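Local coordinates for adhesin (Streptococcus sanguinis SK1 = NCTC 7863, PDB 6VT2), which probably mediates bacterial adhesion by binding sialoglycans such as sialyl T antigen through tandem SigLec-like modules, at residues A[33-38]-A[64-70]. Numbering follows the deposited sequence.
With SO4 (sulfate ion), chain L.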
ATOM      1  N   GLY A  33      52.939 -13.289 -24.400  1.00 12.44           N
ATOM      2  CA  GLY A  33      52.417 -12.744 -23.177  1.00 13.46           C
ATOM      3  C   GLY A  33      52.447 -11.249 -23.081  1.00 11.96           C
ATOM      4  O   GLY A  33      52.072 -10.743 -22.031  1.00 11.67           O
ATOM      5  N   ARG A  34      52.998 -10.551 -24.060  1.00 10.26           N
ATOM      6  CA  ARG A  34      53.118  -9.108 -24.009  1.00 10.47           C
ATOM      7  C   ARG A  34      52.568  -8.456 -25.275  1.00 11.47           C
ATOM      8  O   ARG A  34      53.026  -8.718 -26.388  1.00 12.42           O
ATOM      9  CB  ARG A  34      54.579  -8.707 -23.775  1.00 13.21           C
ATOM     10  CG  ARG A  34      54.765  -7.267 -23.723  1.00 13.23           C
ATOM     11  CD  ARG A  34      56.212  -6.884 -23.393  1.00 13.22           C
ATOM     12  NE  ARG A  34      56.374  -5.462 -23.528  1.00 13.08           N
ATOM     13  CZ  ARG A  34      57.414  -4.753 -23.091  1.00 15.45           C
ATOM     14  NH1 ARG A  34      58.353  -5.357 -22.396  1.00 16.37           N
ATOM     15  NH2 ARG A  34      57.477  -3.464 -23.313  1.00 18.72           N
ATOM     16  N   VAL A  35      51.652  -7.521 -25.072  1.00  9.85           N
ATOM     17  CA  VAL A  35      51.121  -6.699 -26.131  1.00 11.03           C
ATOM     18  C   VAL A  35      51.468  -5.250 -25.835  1.00  9.75           C
ATOM     19  O   VAL A  35      51.312  -4.767 -24.697  1.00 11.39           O
ATOM     20  CB  VAL A  35      49.611  -6.917 -26.236  1.00 11.20           C
ATOM     21  CG1 VAL A  35      48.979  -5.835 -27.093  1.00 10.78           C
ATOM     22  CG2 VAL A  35      49.333  -8.291 -26.757  1.00 12.64           C
ATOM     23  N   ASN A  36      52.006  -4.590 -26.833  1.00 10.44           N
ATOM     24  CA  ASN A  36      52.553  -3.275 -26.670  1.00 10.73           C
ATOM     25  C   ASN A  36      51.610  -2.198 -27.171  1.00 13.80           C
ATOM     26  O   ASN A  36      51.700  -1.067 -26.722  1.00 15.70           O
ATOM     27  CB  ASN A  36      53.905  -3.173 -27.379  1.00 11.16           C
ATOM     28  CG  ASN A  36      55.031  -3.706 -26.566  1.00 13.22           C
ATOM     29  OD1 ASN A  36      54.825  -4.393 -25.611  1.00 13.38           O
ATOM     30  ND2 ASN A  36      56.259  -3.479 -27.051  1.00 16.35           N
ATOM     31  N   ARG A  37      50.723  -2.498 -28.111  1.00 11.83           N
ATOM     32  CA  ARG A  37      49.808  -1.475 -28.635  1.00 15.64           C
ATOM     33  C   ARG A  37      48.455  -2.123 -28.895  1.00 12.53           C
ATOM     34  O   ARG A  37      48.422  -3.214 -29.312  1.00 10.48           O
ATOM     35  CB  ARG A  37      50.276  -0.910 -29.976  1.00 17.59           C
ATOM     36  CG  ARG A  37      51.648  -0.251 -29.946  1.00 19.99           C
ATOM     37  CD  ARG A  37      52.126   0.244 -31.273  1.00 36.00           C
ATOM     38  NE  ARG A  37      51.561   1.393 -31.945  1.00 44.22           N
ATOM     39  CZ  ARG A  37      50.854   2.377 -31.462  1.00 58.25           C
ATOM     40  NH1 ARG A  37      50.435   3.300 -32.311  1.00 45.70           N
ATOM     41  NH2 ARG A  37      50.488   2.482 -30.204  1.00 66.65           N
ATOM     42  N   VAL A  38      47.392  -1.423 -28.401  1.00 13.20           N
ATOM     43  CA  VAL A  38      46.006  -1.766 -28.969  1.00  9.97           C
ATOM     44  C   VAL A  38      45.475  -0.432 -29.514  1.00 13.04           C
ATOM     45  O   VAL A  38      45.554   0.511 -28.851  1.00 14.25           O
ATOM     46  CB  VAL A  38      45.144  -2.325 -27.836  1.00  9.75           C
ATOM     47  CG1 VAL A  38      43.721  -2.559 -28.313  1.00 10.33           C
ATOM     48  CG2 VAL A  38      45.752  -3.600 -27.273  1.00 11.34           C
ATOM     49  N   LEU A  64      49.352  -1.642 -20.718  1.00 13.28           N
ATOM     50  CA  LEU A  64      49.988  -1.811 -22.021  1.00 13.42           C
ATOM     51  C   LEU A  64      51.489  -1.988 -21.855  1.00 13.61           C
ATOM     52  O   LEU A  64      52.121  -1.411 -20.950  1.00 14.99           O
ATOM     53  CB  LEU A  64      49.754  -0.595 -22.901  1.00 19.00           C
ATOM     54  CG  LEU A  64      48.645  -0.653 -23.931  1.00 27.08           C
ATOM     55  CD1 LEU A  64      48.645   0.664 -24.723  1.00 31.87           C
ATOM     56  CD2 LEU A  64      48.821  -1.828 -24.890  1.00 18.48           C
ATOM     57  N   SER A  65      52.073  -2.819 -22.735  1.00 12.26           N
ATOM     58  CA  SER A  65      53.521  -2.877 -22.900  1.00 14.15           C
ATOM     59  C   SER A  65      54.196  -3.335 -21.600  1.00 14.29           C
ATOM     60  O   SER A  65      55.232  -2.823 -21.158  1.00 17.39           O
ATOM     61  CB  SER A  65      54.062  -1.529 -23.387  1.00 15.79           C
ATOM     62  OG  SER A  65      55.331  -1.824 -23.976  1.00 20.57           O
ATOM     63  N   VAL A  66      53.626  -4.362 -21.006  1.00 11.78           N
ATOM     64  CA  VAL A  66      54.055  -4.938 -19.746  1.00 11.26           C
ATOM     65  C   VAL A  66      54.216  -6.429 -19.970  1.00 11.94           C
ATOM     66  O   VAL A  66      53.287  -7.070 -20.497  1.00 12.10           O
ATOM     67  CB  VAL A  66      53.032  -4.664 -18.622  1.00 14.16           C
ATOM     68  CG1 VAL A  66      53.250  -5.558 -17.410  1.00 15.66           C
ATOM     69  CG2 VAL A  66      53.088  -3.241 -18.261  1.00 15.78           C
ATOM     70  N   PRO A  67      55.353  -7.020 -19.607  1.00 12.94           N
ATOM     71  CA  PRO A  67      55.501  -8.481 -19.692  1.00 13.14           C
ATOM     72  C   PRO A  67      54.367  -9.198 -18.978  1.00 13.47           C
ATOM     73  O   PRO A  67      54.003  -8.873 -17.860  1.00 13.01           O
ATOM     74  CB  PRO A  67      56.850  -8.752 -19.011  1.00 18.01           C
ATOM     75  CG  PRO A  67      57.550  -7.464 -19.043  1.00 19.83           C
ATOM     76  CD  PRO A  67      56.550  -6.353 -19.056  1.00 15.30           C
ATOM     77  N   GLY A  68      53.764 -10.160 -19.654  1.00 11.57           N
ATOM     78  CA  GLY A  68      52.757 -10.934 -19.014  1.00 12.09           C
ATOM     79  C   GLY A  68      51.401 -10.289 -18.997  1.00 11.47           C
ATOM     80  O   GLY A  68      50.480 -10.798 -18.347  1.00 12.17           O
ATOM     81  N   ASN A  69      51.248  -9.228 -19.747  1.00 10.12           N
ATOM     82  CA  ASN A  69      49.991  -8.517 -19.726  1.00 11.05           C
ATOM     83  C   ASN A  69      48.938  -9.086 -20.655  1.00 11.97           C
ATOM     84  O   ASN A  69      47.838  -8.566 -20.648  1.00 11.58           O
ATOM     85  CB  ASN A  69      50.135  -7.048 -20.098  1.00 11.17           C
ATOM     86  CG  ASN A  69      50.515  -6.795 -21.551  1.00 10.19           C
ATOM     87  OD1 ASN A  69      50.708  -7.712 -22.326  1.00 10.69           O
ATOM     88  ND2 ASN A  69      50.637  -5.539 -21.919  1.00 11.01           N
ATOM     89  N   ALA A  70      49.231 -10.095 -21.442  1.00  9.79           N
ATOM     90  CA  ALA A  70      48.333 -10.526 -22.475  1.00 11.45           C
ATOM     91  C   ALA A  70      48.362 -12.033 -22.651  1.00 16.04           C
ATOM     92  O   ALA A  70      48.739 -12.568 -23.672  1.00 15.53           O
ATOM     93  CB  ALA A  70      48.680  -9.820 -23.766  1.00 10.89           C
TER
HETATM   94  S   SO4 L 706      49.261   4.826 -29.819  1.00158.41           S
HETATM   95  O1  SO4 L 706      48.862   6.184 -29.631  1.00162.39           O
HETATM   96  O2  SO4 L 706      48.474   4.213 -30.755  1.00160.94           O
HETATM   97  O3  SO4 L 706      50.628   4.863 -30.192  1.00149.56           O
HETATM   98  O4  SO4 L 706      49.123   4.193 -28.539  1.00149.55           O
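The R34 guanidinium lies with one face over the backbone of S65 and V66, S65 O sitting 3.1 Å above its plane toward the rim, while P67 CD approaches NH1 obliquely. Two acceptors serve its N-H groups, both tilted 17° from the plane: R34 NH2 donates to S65 OG at 2.8 Å, and R34 NE to an in-plane lone pair of N36 OD1, also at 2.8 Å. With CG anti to the backbone N (chi1 180°) and the chain extended to NE, the methylenes of R34 run along V66 O and alongside the P67 ring. The N69 carboxamide is gripped through both ends. Its OD1 takes the V35 N-H on a lone pair at 2.9 Å, and its ND2 returns an almost straight bond to V35 O (3.0 Å, 176°), in plane at both ends, so the carboxamide pairs with one residue of strand 35-41 much as a neighbouring strand would; ND2 also bonds N63 O. V35 O accepts a second bond, from S65 N at 2.9 Å. At the turn end, A70 N donates a hydrogen bond to G33 O, just past the type II turn V66-N69. V35 CG2 presses on A70 CB at a tight 3.4 Å, and L64 CD2 lies against N36 O, where N36 and R37 form a classic beta bulge facing E103. Near a calcium site of the SigLec-like domain, backbone bonds and the N69 amide thus fasten loop 64-70 to strand 35-41, outermost in its sheet within this chain; two-way pairing with V35, together with N63 O, should fix the amide's rotation.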